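Long-range contacts in ABC-type metal ion transport system, periplasmic component (Vibrio vulnificus, PDB 3K2D), which binds methionine, probably as the periplasmic substrate-binding lipoprotein of an ABC transporter, and activates Toll-like receptor 2: residues P88-S93 / V191-K196; R119-L124 / L138-R143; R107-N112 / M155-A160. The protein carries 4 engineered substitutions. One frame throughout, in Å; residues are numbered along the deposited sequence.

Contacts 1 and 3 belong to one mixed sheet, at its two edges: strand 192-193 borders it in contact 1 and strand 153-157 in contact 3. Each has five buried residues, but contact 1 runs out to exposed Asp195 and Lys196, whereas none that touch in contact 3 are exposed. Contact 1 is antiparallel and contact 3 parallel, and main-chain hydrogen bonds hold each. Contact 2 differs in kind. It joins helix 114-126, which packs on this sheet, to a largely exposed loop, through van der Waals contacts, without a hydrogen bond between the segments. That helix is the common element: Ser120 packs against Val110 and Pro111, Leu123 meets Phe192, and Arg119 reaches both Glu194 and the bound methionine.

Contact 1: residues P88-S93 / V191-K196; sequences PIAGYS and VFVEDK
Gly91 O accepts the shortest bond of this contact, from Val191 N at 2.7 Å, with an N-H...O angle of 167°. Two further main-chain bonds follow: Gly91 N gives to Phe192 O at 3.1 Å, and Glu194 N gives to Ile89 O at 2.9 Å. Between them Ala90 and Val193 form an antiparallel non-hydrogen-bonded pair, and their side chains share one face of the sheet, with Ala90 CB 4.0 Å from Val193 CG2. The Phe192 ring goes to the other face. Its CG is set between the backbone N and the carbonyl carbon (chi1 53°), which folds the ring back across the neighbouring strand, so that Gly91 CA sits over one ring face, 4.2 Å from the centroid and 27° off the normal: a CH-pi contact. Glu194 runs out extended past Ile89, and the two side chains cross obliquely, Ile89 CG2 lying 3.8 Å from Glu194 CD. A weak bond of 3.4 Å from Ile89 N to Glu194 OE1 adds to this, while OE2 makes a salt bridge with Arg119. At the same end, Pro88 CB touches Val193 CG1, and the Ile89 side chain comes within about 4 Å of the bound methionine. This is an antiparallel edge pairing in a mixed sheet of the binding-protein fold, with strand 192-193 outermost. Strand 90-92 lies between it and strand 171-174, bonding to the latter through Ala90 with Ile174 and Tyr92 with Ser172. Helix 186-189 meets Ala90 and Val193 through Pro186, whereas helix 114-126 meets the Phe192 ring through Leu123 and Leu124.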
ATOM      1  N   PRO A  88      -8.043   2.573   1.567  1.00 14.49           N
ATOM      2  CA  PRO A  88      -9.039   1.599   1.121  1.00 15.56           C
ATOM      3  C   PRO A  88      -8.870   1.261  -0.361  1.00 14.75           C
ATOM      4  O   PRO A  88      -9.187   2.058  -1.233  1.00 16.92           O
ATOM      5  CB  PRO A  88     -10.356   2.309   1.421  1.00 15.93           C
ATOM      6  CG  PRO A  88     -10.029   3.063   2.684  1.00 14.79           C
ATOM      7  CD  PRO A  88      -8.674   3.649   2.355  1.00 14.44           C
ATOM      8  N   ILE A  89      -8.377   0.064  -0.635  1.00 14.80           N
ATOM      9  CA  ILE A  89      -8.140  -0.369  -2.002  1.00 14.89           C
ATOM     10  C   ILE A  89      -9.439  -0.433  -2.791  1.00 15.54           C
ATOM     11  O   ILE A  89     -10.504  -0.691  -2.232  1.00 16.29           O
ATOM     12  CB  ILE A  89      -7.426  -1.750  -2.020  1.00 14.91           C
ATOM     13  CG1 ILE A  89      -6.755  -1.959  -3.375  1.00 15.74           C
ATOM     14  CG2 ILE A  89      -8.418  -2.877  -1.725  1.00 12.38           C
ATOM     15  CD1 ILE A  89      -5.371  -2.584  -3.266  1.00 17.06           C
ATOM     16  N   ALA A  90      -9.349  -0.196  -4.092  1.00 15.22           N
ATOM     17  CA  ALA A  90     -10.535  -0.224  -4.928  1.00 16.14           C
ATOM     18  C   ALA A  90     -10.332  -0.983  -6.221  1.00 17.48           C
ATOM     19  O   ALA A  90      -9.199  -1.236  -6.652  1.00 16.74           O
ATOM     20  CB  ALA A  90     -10.970   1.190  -5.248  1.00 15.95           C
ATOM     21  N   GLY A  91     -11.452  -1.353  -6.832  1.00 18.14           N
ATOM     22  CA  GLY A  91     -11.404  -2.032  -8.110  1.00 17.80           C
ATOM     23  C   GLY A  91     -11.726  -0.982  -9.158  1.00 17.80           C
ATOM     24  O   GLY A  91     -12.706  -0.254  -9.017  1.00 17.99           O
ATOM     25  N   TYR A  92     -10.903  -0.878 -10.194  1.00 18.19           N
ATOM     26  CA  TYR A  92     -11.143   0.097 -11.247  1.00 17.86           C
ATOM     27  C   TYR A  92     -11.441  -0.593 -12.574  1.00 20.19           C
ATOM     28  O   TYR A  92     -11.260  -1.807 -12.708  1.00 20.26           O
ATOM     29  CB  TYR A  92      -9.937   1.017 -11.413  1.00 17.40           C
ATOM     30  CG  TYR A  92      -9.512   1.719 -10.147  1.00 17.33           C
ATOM     31  CD1 TYR A  92      -8.660   1.095  -9.229  1.00 16.45           C
ATOM     32  CD2 TYR A  92      -9.952   3.015  -9.864  1.00 16.10           C
ATOM     33  CE1 TYR A  92      -8.255   1.744  -8.064  1.00 13.33           C
ATOM     34  CE2 TYR A  92      -9.550   3.672  -8.702  1.00 13.95           C
ATOM     35  CZ  TYR A  92      -8.700   3.027  -7.808  1.00 11.76           C
ATOM     36  OH  TYR A  92      -8.300   3.667  -6.665  1.00 10.19           O
ATOM     37  N   SER A  93     -11.886   0.188 -13.556  1.00 20.93           N
ATOM     38  CA  SER A  93     -12.220  -0.358 -14.865  1.00 21.87           C
ATOM     39  C   SER A  93     -12.412   0.689 -15.953  1.00 23.31           C
ATOM     40  O   SER A  93     -12.990   1.746 -15.722  1.00 23.15           O
ATOM     41  CB  SER A  93     -13.499  -1.189 -14.763  1.00 21.06           C
ATOM     42  OG  SER A  93     -13.929  -1.606 -16.043  1.00 19.68           O
ATOM     43  N   VAL A 191     -14.978   1.234  -8.918  1.00 19.44           N
ATOM     44  CA  VAL A 191     -16.205   0.512  -9.254  1.00 18.27           C
ATOM     45  C   VAL A 191     -16.784   0.034  -7.933  1.00 17.94           C
ATOM     46  O   VAL A 191     -17.986  -0.162  -7.788  1.00 19.74           O
ATOM     47  CB  VAL A 191     -15.916  -0.687 -10.158  1.00 17.23           C
ATOM     48  CG1 VAL A 191     -17.182  -1.491 -10.385  1.00 18.53           C
ATOM     49  CG2 VAL A 191     -15.369  -0.197 -11.474  1.00 16.88           C
ATOM     50  N   PHE A 192     -15.897  -0.162  -6.973  1.00 16.70           N
ATOM     51  CA  PHE A 192     -16.277  -0.549  -5.629  1.00 16.44           C
ATOM     52  C   PHE A 192     -15.062  -0.256  -4.773  1.00 17.95           C
ATOM     53  O   PHE A 192     -13.935  -0.218  -5.268  1.00 19.09           O
ATOM     54  CB  PHE A 192     -16.708  -2.022  -5.541  1.00 13.89           C
ATOM     55  CG  PHE A 192     -15.721  -3.002  -6.107  1.00 13.72           C
ATOM     56  CD1 PHE A 192     -14.535  -3.287  -5.448  1.00 13.53           C
ATOM     57  CD2 PHE A 192     -15.998  -3.674  -7.296  1.00 13.84           C
ATOM     58  CE1 PHE A 192     -13.640  -4.229  -5.964  1.00 11.48           C
ATOM     59  CE2 PHE A 192     -15.106  -4.614  -7.811  1.00 10.81           C
ATOM     60  CZ  PHE A 192     -13.931  -4.887  -7.143  1.00 10.27           C
ATOM     61  N   VAL A 193     -15.289  -0.011  -3.494  1.00 18.64           N
ATOM     62  CA  VAL A 193     -14.187   0.308  -2.611  1.00 17.87           C
ATOM     63  C   VAL A 193     -14.237  -0.513  -1.336  1.00 18.18           C
ATOM     64  O   VAL A 193     -15.314  -0.884  -0.851  1.00 18.38           O
ATOM     65  CB  VAL A 193     -14.203   1.816  -2.266  1.00 17.54           C
ATOM     66  CG1 VAL A 193     -12.972   2.188  -1.461  1.00 16.44           C
ATOM     67  CG2 VAL A 193     -14.271   2.634  -3.552  1.00 15.80           C
ATOM     68  N   GLU A 194     -13.055  -0.799  -0.810  1.00 17.78           N
ATOM     69  CA  GLU A 194     -12.889  -1.563   0.415  1.00 18.32           C
ATOM     70  C   GLU A 194     -13.368  -0.670   1.558  1.00 19.73           C
ATOM     71  O   GLU A 194     -13.346   0.550   1.439  1.00 20.43           O
ATOM     72  CB  GLU A 194     -11.402  -1.903   0.574  1.00 17.33           C
ATOM     73  CG  GLU A 194     -11.047  -2.762   1.765  1.00 17.60           C
ATOM     74  CD  GLU A 194      -9.546  -2.897   1.938  1.00 20.77           C
ATOM     75  OE1 GLU A 194      -8.873  -1.858   2.125  1.00 21.96           O
ATOM     76  OE2 GLU A 194      -9.033  -4.037   1.887  1.00 21.61           O
ATOM     77  N   ASP A 195     -13.806  -1.261   2.662  1.00 22.66           N
ATOM     78  CA  ASP A 195     -14.262  -0.468   3.799  1.00 26.13           C
ATOM     79  C   ASP A 195     -13.098   0.189   4.530  1.00 25.86           C
ATOM     80  O   ASP A 195     -12.031  -0.408   4.671  1.00 25.98           O
ATOM     81  CB  ASP A 195     -15.046  -1.342   4.779  1.00 30.69           C
ATOM     82  CG  ASP A 195     -16.335  -1.876   4.180  1.00 36.14           C
ATOM     83  OD1 ASP A 195     -17.025  -2.656   4.873  1.00 38.94           O
ATOM     84  OD2 ASP A 195     -16.663  -1.515   3.022  1.00 38.15           O
ATOM     85  N   LYS A 196     -13.318   1.420   4.993  1.00 27.35           N
ATOM     86  CA  LYS A 196     -12.306   2.188   5.721  1.00 28.16           C
ATOM     87  C   LYS A 196     -11.744   1.380   6.881  1.00 27.36           C
ATOM     88  O   LYS A 196     -10.550   1.391   7.136  1.00 28.07           O
ATOM     89  CB  LYS A 196     -12.906   3.485   6.277  1.00 30.76           C
ATOM     90  CG  LYS A 196     -13.363   4.483   5.234  1.00 35.99           C
ATOM     91  CD  LYS A 196     -13.917   5.739   5.898  1.00 41.59           C
ATOM     92  CE  LYS A 196     -14.517   6.713   4.878  1.00 44.65           C
ATOM     93  NZ  LYS A 196     -15.734   6.162   4.183  1.00 45.37           N
TER

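Contact 2: residues R119-L124 / L138-R143; sequences RSLLLL and LLATVR. With MET (methionine), chain C.
Leu121 meets the loop 138-143 in an unusual way, since its CD1 methyl rests mainly on main chain and hardly on other side chains. It lies 3.5 Å from Thr141 C and 3.6 Å from Ala140 O, and the one side-chain neighbour across the contact is Ala140 CB, 4.1 Å from CD1. One residue on, Leu122 CD1 meets Leu138 CD2 at 3.9 Å, methyl against methyl, the two chains inclined to each other. Leu121 and Leu122 both leave the backbone toward the loop, and CG anti to the carbonyl carbon (chi1 -64° in Leu121) carries the methyls on to it. The segments exchange no hydrogen bond, and local bonds help to shape the loop: Arg143 N gives to Thr141 OG1 at 3.2 Å, an ST turn, and Thr141 N gives to Asp144 OD2. The guanidinium of Arg143 also lies with one face over that hydroxyl, whose oxygen stands 3.7 Å above the plane of the group. The side chain of Arg119 leads away from the loop. It is fully extended from the helix, with CG anti to the backbone N (chi1 -179°), and its NH1 gives a hydrogen bond of 2.8 Å to OXT of the bound methionine at an N-H...O angle of 141°. The ligand carboxylate lies at the guanidinium edge, near its plane. Asn202 and Thr177 also bond the ligand. The salt bridge of NE to Glu194 and the cation-pi contact with Tyr200 should fix the rotation of the guanidinium. The chemistry therefore divides round the helix: an apolar outer side carries the loop, while the arginine on its other side probably helps to select a ligand with a free carboxylate.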
ATOM      1  N   ARG A 119      -6.335  -9.913   0.319  1.00 17.73           N
ATOM      2  CA  ARG A 119      -7.132  -8.720   0.524  1.00 17.26           C
ATOM      3  C   ARG A 119      -8.086  -8.520  -0.662  1.00 18.92           C
ATOM      4  O   ARG A 119      -9.275  -8.218  -0.481  1.00 18.36           O
ATOM      5  CB  ARG A 119      -6.195  -7.528   0.650  1.00 16.55           C
ATOM      6  CG  ARG A 119      -6.855  -6.204   0.898  1.00 15.66           C
ATOM      7  CD  ARG A 119      -5.780  -5.126   0.895  1.00 18.27           C
ATOM      8  NE  ARG A 119      -6.302  -3.793   1.176  1.00 19.04           N
ATOM      9  CZ  ARG A 119      -5.560  -2.692   1.176  1.00 17.35           C
ATOM     10  NH1 ARG A 119      -4.265  -2.768   0.913  1.00 15.83           N
ATOM     11  NH2 ARG A 119      -6.118  -1.516   1.429  1.00 16.48           N
ATOM     12  N   SER A 120      -7.556  -8.697  -1.875  1.00 19.18           N
ATOM     13  CA  SER A 120      -8.349  -8.529  -3.090  1.00 17.24           C
ATOM     14  C   SER A 120      -9.471  -9.550  -3.188  1.00 16.73           C
ATOM     15  O   SER A 120     -10.605  -9.199  -3.513  1.00 17.58           O
ATOM     16  CB  SER A 120      -7.460  -8.632  -4.331  1.00 17.71           C
ATOM     17  OG  SER A 120      -6.552  -7.543  -4.416  1.00 17.37           O
ATOM     18  N   LEU A 121      -9.159 -10.811  -2.911  1.00 15.95           N
ATOM     19  CA  LEU A 121     -10.161 -11.860  -2.984  1.00 15.18           C
ATOM     20  C   LEU A 121     -11.267 -11.595  -1.970  1.00 16.43           C
ATOM     21  O   LEU A 121     -12.441 -11.776  -2.272  1.00 16.41           O
ATOM     22  CB  LEU A 121      -9.515 -13.222  -2.755  1.00 13.94           C
ATOM     23  CG  LEU A 121      -8.503 -13.627  -3.834  1.00 15.44           C
ATOM     24  CD1 LEU A 121      -7.852 -14.962  -3.450  1.00 12.96           C
ATOM     25  CD2 LEU A 121      -9.196 -13.727  -5.199  1.00 12.36           C
ATOM     26  N   LEU A 122     -10.896 -11.161  -0.768  1.00 16.44           N
ATOM     27  CA  LEU A 122     -11.887 -10.835   0.250  1.00 16.52           C
ATOM     28  C   LEU A 122     -12.790  -9.711  -0.276  1.00 16.76           C
ATOM     29  O   LEU A 122     -14.006  -9.744  -0.113  1.00 17.89           O
ATOM     30  CB  LEU A 122     -11.197 -10.378   1.538  1.00 17.67           C
ATOM     31  CG  LEU A 122     -10.575 -11.450   2.444  1.00 17.80           C
ATOM     32  CD1 LEU A 122      -9.886 -10.790   3.627  1.00 13.22           C
ATOM     33  CD2 LEU A 122     -11.664 -12.411   2.921  1.00 16.03           C
ATOM     34  N   LEU A 123     -12.186  -8.718  -0.918  1.00 16.47           N
ATOM     35  CA  LEU A 123     -12.937  -7.596  -1.469  1.00 15.25           C
ATOM     36  C   LEU A 123     -13.898  -8.052  -2.565  1.00 16.25           C
ATOM     37  O   LEU A 123     -15.038  -7.594  -2.636  1.00 16.96           O
ATOM     38  CB  LEU A 123     -11.977  -6.546  -2.020  1.00 11.66           C
ATOM     39  CG  LEU A 123     -12.640  -5.314  -2.630  1.00 12.03           C
ATOM     40  CD1 LEU A 123     -13.499  -4.617  -1.591  1.00 11.48           C
ATOM     41  CD2 LEU A 123     -11.574  -4.378  -3.164  1.00 10.58           C
ATOM     42  N   LEU A 124     -13.433  -8.953  -3.425  1.00 16.82           N
ATOM     43  CA  LEU A 124     -14.270  -9.469  -4.500  1.00 18.09           C
ATOM     44  C   LEU A 124     -15.487 -10.172  -3.908  1.00 19.98           C
ATOM     45  O   LEU A 124     -16.608 -10.018  -4.390  1.00 19.40           O
ATOM     46  CB  LEU A 124     -13.476 -10.447  -5.371  1.00 14.54           C
ATOM     47  CG  LEU A 124     -12.441  -9.795  -6.293  1.00 14.54           C
ATOM     48  CD1 LEU A 124     -11.598 -10.861  -6.990  1.00  9.21           C
ATOM     49  CD2 LEU A 124     -13.171  -8.908  -7.302  1.00 13.15           C
ATOM     50  N   LEU A 138      -6.607 -13.890   6.038  1.00 28.00           N
ATOM     51  CA  LEU A 138      -6.189 -12.738   5.267  1.00 26.20           C
ATOM     52  C   LEU A 138      -5.297 -13.167   4.109  1.00 25.93           C
ATOM     53  O   LEU A 138      -4.923 -12.347   3.275  1.00 26.32           O
ATOM     54  CB  LEU A 138      -5.447 -11.743   6.163  1.00 23.63           C
ATOM     55  CG  LEU A 138      -6.295 -11.068   7.240  1.00 23.09           C
ATOM     56  CD1 LEU A 138      -5.446 -10.075   7.996  1.00 24.58           C
ATOM     57  CD2 LEU A 138      -7.469 -10.358   6.606  1.00 24.55           C
ATOM     58  N   LEU A 139      -4.987 -14.460   4.043  1.00 23.79           N
ATOM     59  CA  LEU A 139      -4.119 -14.976   2.992  1.00 21.66           C
ATOM     60  C   LEU A 139      -4.816 -15.865   1.974  1.00 19.41           C
ATOM     61  O   LEU A 139      -4.214 -16.781   1.434  1.00 18.95           O
ATOM     62  CB  LEU A 139      -2.945 -15.737   3.617  1.00 22.75           C
ATOM     63  CG  LEU A 139      -2.053 -14.925   4.565  1.00 24.28           C
ATOM     64  CD1 LEU A 139      -0.954 -15.807   5.128  1.00 25.02           C
ATOM     65  CD2 LEU A 139      -1.449 -13.755   3.820  1.00 25.14           C
ATOM     66  N   ALA A 140      -6.084 -15.597   1.705  1.00 19.87           N
ATOM     67  CA  ALA A 140      -6.823 -16.392   0.732  1.00 19.61           C
ATOM     68  C   ALA A 140      -6.103 -16.463  -0.614  1.00 19.87           C
ATOM     69  O   ALA A 140      -5.332 -15.568  -0.965  1.00 19.62           O
ATOM     70  CB  ALA A 140      -8.202 -15.798   0.527  1.00 19.97           C
ATOM     71  N   THR A 141      -6.338 -17.547  -1.347  1.00 19.55           N
ATOM     72  CA  THR A 141      -5.774 -17.715  -2.684  1.00 19.48           C
ATOM     73  C   THR A 141      -6.878 -18.330  -3.519  1.00 20.19           C
ATOM     74  O   THR A 141      -7.955 -18.649  -3.002  1.00 19.56           O
ATOM     75  CB  THR A 141      -4.562 -18.661  -2.723  1.00 20.10           C
ATOM     76  OG1 THR A 141      -4.998 -20.013  -2.533  1.00 21.44           O
ATOM     77  CG2 THR A 141      -3.569 -18.294  -1.650  1.00 17.91           C
ATOM     78  N   VAL A 142      -6.618 -18.496  -4.811  1.00 21.11           N
ATOM     79  CA  VAL A 142      -7.607 -19.077  -5.713  1.00 21.57           C
ATOM     80  C   VAL A 142      -8.034 -20.490  -5.277  1.00 19.84           C
ATOM     81  O   VAL A 142      -9.104 -20.968  -5.639  1.00 17.95           O
ATOM     82  CB  VAL A 142      -7.067 -19.095  -7.157  1.00 23.19           C
ATOM     83  CG1 VAL A 142      -8.058 -19.773  -8.085  1.00 25.65           C
ATOM     84  CG2 VAL A 142      -6.832 -17.665  -7.626  1.00 25.29           C
ATOM     85  N   ARG A 143      -7.203 -21.154  -4.487  1.00 19.44           N
ATOM     86  CA  ARG A 143      -7.554 -22.483  -4.020  1.00 20.26           C
ATOM     87  C   ARG A 143      -8.657 -22.382  -2.989  1.00 19.01           C
ATOM     88  O   ARG A 143      -9.300 -23.378  -2.679  1.00 20.17           O
ATOM     89  CB  ARG A 143      -6.346 -23.207  -3.407  1.00 20.62           C
ATOM     90  CG  ARG A 143      -5.318 -23.673  -4.426  1.00 22.56           C
ATOM     91  CD  ARG A 143      -4.257 -24.557  -3.783  1.00 26.39           C
ATOM     92  NE  ARG A 143      -3.573 -23.879  -2.684  1.00 28.61           N
ATOM     93  CZ  ARG A 143      -2.643 -22.942  -2.844  1.00 31.13           C
ATOM     94  NH1 ARG A 143      -2.271 -22.571  -4.067  1.00 29.71           N
ATOM     95  NH2 ARG A 143      -2.102 -22.360  -1.777  1.00 30.34           N
TER
HETATM   96  N   MET C 266       0.019   1.017   0.366  1.00 11.46           N
HETATM   97  CA  MET C 266      -0.711  -0.285   0.118  1.00 12.66           C
HETATM   98  C   MET C 266      -2.149  -0.056   0.423  1.00 13.50           C
HETATM   99  O   MET C 266      -2.458   0.604   1.453  1.00 11.22           O
HETATM  100  CB  MET C 266      -0.286  -1.424   1.023  1.00 11.70           C
HETATM  101  CG  MET C 266       1.106  -1.842   0.863  1.00  8.93           C
HETATM  102  SD  MET C 266       1.377  -3.444   1.535  1.00  1.00           S
HETATM  103  CE  MET C 266       3.063  -3.387   1.051  1.00  1.77           C
HETATM  104  OXT MET C 266      -2.998  -0.548  -0.336  1.00 15.33           O

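Contact 3: residues R107-N112 / M155-A160; sequences RIAVPN and MELDAA. Engineered in segment 155-160: Met155 (natural residue Val).
Val110 and Glu156 lie side by side and point the same way, as expected of a parallel bridge pair, with Val110 CG2 3.9 Å from Glu156 CG. On the opposite face Ala109 pairs with Met155, an engineered residue that is Val in the natural sequence, and Ala109 CB also meets the branch end of Leu157, at 3.9 Å from CD1. Met155 is bent, and its side chain runs across that of Arg107 at a slant, though the detailed fit of its end there is doubtful. Asn112 is turned differently. Its CG sits between the backbone N and the carbonyl carbon (chi1 57°), which lays the amide flat over the Leu157-Asp158 peptide, Asn112 CG being 3.4 Å from Leu157 C; the oxygens and nitrogens facing each other there are not bonded. The amide oxygen is instead used by a water, which donates to Asn112 OD1 at 2.6 Å and accepts from Ala159 N, tying the strand end to the turn beyond Leu157. Ala160 N closes an Asx turn on Asp158 OD1. Beneath the side chains the main chains are joined by three sound bonds, Met155 N to Ile108 O, Val110 N to Met155 O and Leu157 N to Val110 O, each of 2.8 Å, and by a weak one from Asn112 N to Leu157 O. The strand axes are inclined by 32°. The two neighbouring parallel strands are linked through helix 114-126, a beta-alpha-beta connection as in the alpha/beta lobes of binding proteins. Strand 153-157 is the sheet's edge, and strand 107-111 separates it from strand 171-174. Helix 114-126, which follows shortly after Asn112, packs Ser120 on Val110 and Pro111, whereas helix 162-165 meets Ala109 and Leu157 through Leu162 and Ser165.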
ATOM      1  N   ARG A 107     -11.971 -11.354 -17.106  1.00 22.59           N
ATOM      2  CA  ARG A 107     -10.684 -11.440 -16.436  1.00 20.67           C
ATOM      3  C   ARG A 107     -10.629 -10.302 -15.419  1.00 18.41           C
ATOM      4  O   ARG A 107     -10.970  -9.168 -15.734  1.00 17.99           O
ATOM      5  CB  ARG A 107      -9.557 -11.284 -17.468  1.00 23.05           C
ATOM      6  CG  ARG A 107      -8.610 -12.475 -17.584  1.00 26.85           C
ATOM      7  CD  ARG A 107      -8.334 -12.861 -19.047  1.00 29.42           C
ATOM      8  NE  ARG A 107      -7.748 -11.775 -19.827  1.00 36.46           N
ATOM      9  CZ  ARG A 107      -6.446 -11.495 -19.884  1.00 40.02           C
ATOM     10  NH1 ARG A 107      -5.570 -12.230 -19.211  1.00 41.42           N
ATOM     11  NH2 ARG A 107      -6.021 -10.462 -20.604  1.00 40.34           N
ATOM     12  N   ILE A 108     -10.227 -10.617 -14.195  1.00 17.85           N
ATOM     13  CA  ILE A 108     -10.096  -9.610 -13.146  1.00 17.34           C
ATOM     14  C   ILE A 108      -8.663  -9.660 -12.632  1.00 18.06           C
ATOM     15  O   ILE A 108      -8.208 -10.689 -12.127  1.00 18.62           O
ATOM     16  CB  ILE A 108     -11.078  -9.868 -11.968  1.00 16.16           C
ATOM     17  CG1 ILE A 108     -12.515  -9.593 -12.424  1.00 15.32           C
ATOM     18  CG2 ILE A 108     -10.708  -9.001 -10.780  1.00 12.74           C
ATOM     19  CD1 ILE A 108     -13.549  -9.683 -11.328  1.00 17.06           C
ATOM     20  N   ALA A 109      -7.951  -8.548 -12.770  1.00 17.25           N
ATOM     21  CA  ALA A 109      -6.564  -8.481 -12.322  1.00 17.61           C
ATOM     22  C   ALA A 109      -6.448  -8.055 -10.852  1.00 17.99           C
ATOM     23  O   ALA A 109      -7.181  -7.178 -10.390  1.00 19.04           O
ATOM     24  CB  ALA A 109      -5.782  -7.525 -13.211  1.00 16.32           C
ATOM     25  N   VAL A 110      -5.523  -8.692 -10.132  1.00 16.67           N
ATOM     26  CA  VAL A 110      -5.270  -8.412  -8.712  1.00 15.93           C
ATOM     27  C   VAL A 110      -3.767  -8.533  -8.421  1.00 15.65           C
ATOM     28  O   VAL A 110      -3.017  -9.118  -9.201  1.00 14.18           O
ATOM     29  CB  VAL A 110      -6.011  -9.429  -7.779  1.00 16.71           C
ATOM     30  CG1 VAL A 110      -7.483  -9.524  -8.153  1.00 16.55           C
ATOM     31  CG2 VAL A 110      -5.361 -10.802  -7.868  1.00 14.37           C
ATOM     32  N   PRO A 111      -3.304  -7.954  -7.303  1.00 16.32           N
ATOM     33  CA  PRO A 111      -1.878  -8.053  -6.975  1.00 16.11           C
ATOM     34  C   PRO A 111      -1.523  -9.496  -6.617  1.00 16.75           C
ATOM     35  O   PRO A 111      -2.397 -10.270  -6.229  1.00 15.79           O
ATOM     36  CB  PRO A 111      -1.716  -7.085  -5.812  1.00 14.31           C
ATOM     37  CG  PRO A 111      -3.090  -6.994  -5.233  1.00 18.01           C
ATOM     38  CD  PRO A 111      -3.973  -6.976  -6.433  1.00 16.16           C
ATOM     39  N   ASN A 112      -0.250  -9.861  -6.755  1.00 17.46           N
ATOM     40  CA  ASN A 112       0.158 -11.233  -6.484  1.00 18.42           C
ATOM     41  C   ASN A 112       0.879 -11.531  -5.175  1.00 18.49           C
ATOM     42  O   ASN A 112       1.063 -12.699  -4.835  1.00 19.29           O
ATOM     43  CB  ASN A 112       0.988 -11.778  -7.649  1.00 17.46           C
ATOM     44  CG  ASN A 112       2.198 -10.934  -7.949  1.00 16.73           C
ATOM     45  OD1 ASN A 112       2.541 -10.025  -7.198  1.00 16.18           O
ATOM     46  ND2 ASN A 112       2.861 -11.239  -9.056  1.00 16.28           N
ATOM     47  N   MET A 155      -6.544 -12.932 -12.522  1.00 21.24           N
ATOM     48  CA  MET A 155      -5.199 -12.740 -13.048  1.00 22.99           C
ATOM     49  C   MET A 155      -4.359 -12.081 -11.959  1.00 23.44           C
ATOM     50  O   MET A 155      -4.635 -10.961 -11.535  1.00 25.08           O
ATOM     51  CB  MET A 155      -5.228 -11.853 -14.298  1.00 24.63           C
ATOM     52  CG  MET A 155      -5.967 -12.458 -15.510  1.00 27.89           C
ATOM     53  SD  MET A 155      -5.252 -13.968 -16.184  1.00 16.44           S
ATOM     54  CE  MET A 155      -3.815 -13.328 -16.858  1.00 27.15           C
ATOM     55  N   GLU A 156      -3.346 -12.792 -11.484  1.00 23.56           N
ATOM     56  CA  GLU A 156      -2.472 -12.268 -10.444  1.00 22.39           C
ATOM     57  C   GLU A 156      -1.256 -11.636 -11.105  1.00 23.18           C
ATOM     58  O   GLU A 156      -0.547 -12.286 -11.874  1.00 23.84           O
ATOM     59  CB  GLU A 156      -2.053 -13.403  -9.504  1.00 22.57           C
ATOM     60  CG  GLU A 156      -3.197 -13.945  -8.650  1.00 22.92           C
ATOM     61  CD  GLU A 156      -2.896 -15.304  -8.032  1.00 25.97           C
ATOM     62  OE1 GLU A 156      -1.767 -15.506  -7.529  1.00 27.20           O
ATOM     63  OE2 GLU A 156      -3.801 -16.171  -8.036  1.00 26.16           O
ATOM     64  N   LEU A 157      -1.022 -10.361 -10.806  1.00 23.13           N
ATOM     65  CA  LEU A 157       0.097  -9.613 -11.384  1.00 20.93           C
ATOM     66  C   LEU A 157       0.863  -8.846 -10.308  1.00 20.81           C
ATOM     67  O   LEU A 157       0.367  -8.633  -9.204  1.00 19.19           O
ATOM     68  CB  LEU A 157      -0.428  -8.601 -12.414  1.00 19.51           C
ATOM     69  CG  LEU A 157      -1.451  -9.075 -13.444  1.00 19.58           C
ATOM     70  CD1 LEU A 157      -2.012  -7.886 -14.174  1.00 21.54           C
ATOM     71  CD2 LEU A 157      -0.809 -10.024 -14.416  1.00 16.73           C
ATOM     72  N   ASP A 158       2.073  -8.417 -10.646  1.00 22.07           N
ATOM     73  CA  ASP A 158       2.879  -7.637  -9.726  1.00 24.09           C
ATOM     74  C   ASP A 158       2.172  -6.302  -9.535  1.00 22.47           C
ATOM     75  O   ASP A 158       1.753  -5.671 -10.506  1.00 20.56           O
ATOM     76  CB  ASP A 158       4.281  -7.408 -10.298  1.00 28.32           C
ATOM     77  CG  ASP A 158       5.118  -6.485  -9.424  1.00 33.86           C
ATOM     78  OD1 ASP A 158       4.846  -5.259  -9.394  1.00 35.21           O
ATOM     79  OD2 ASP A 158       6.046  -6.993  -8.756  1.00 37.97           O
ATOM     80  N   ALA A 159       2.048  -5.879  -8.282  1.00 20.73           N
ATOM     81  CA  ALA A 159       1.373  -4.628  -7.947  1.00 19.60           C
ATOM     82  C   ALA A 159       1.687  -3.449  -8.873  1.00 18.86           C
ATOM     83  O   ALA A 159       0.786  -2.713  -9.264  1.00 18.79           O
ATOM     84  CB  ALA A 159       1.666  -4.253  -6.496  1.00 17.06           C
ATOM     85  N   ALA A 160       2.950  -3.264  -9.237  1.00 19.39           N
ATOM     86  CA  ALA A 160       3.292  -2.145 -10.114  1.00 20.16           C
ATOM     87  C   ALA A 160       2.766  -2.305 -11.554  1.00 20.31           C
ATOM     88  O   ALA A 160       2.740  -1.345 -12.317  1.00 18.86           O
ATOM     89  CB  ALA A 160       4.796  -1.932 -10.123  1.00 18.93           C
TER
HETATM   90  O   HOH W   1       2.352  -7.761  -5.957  1.00 15.75           O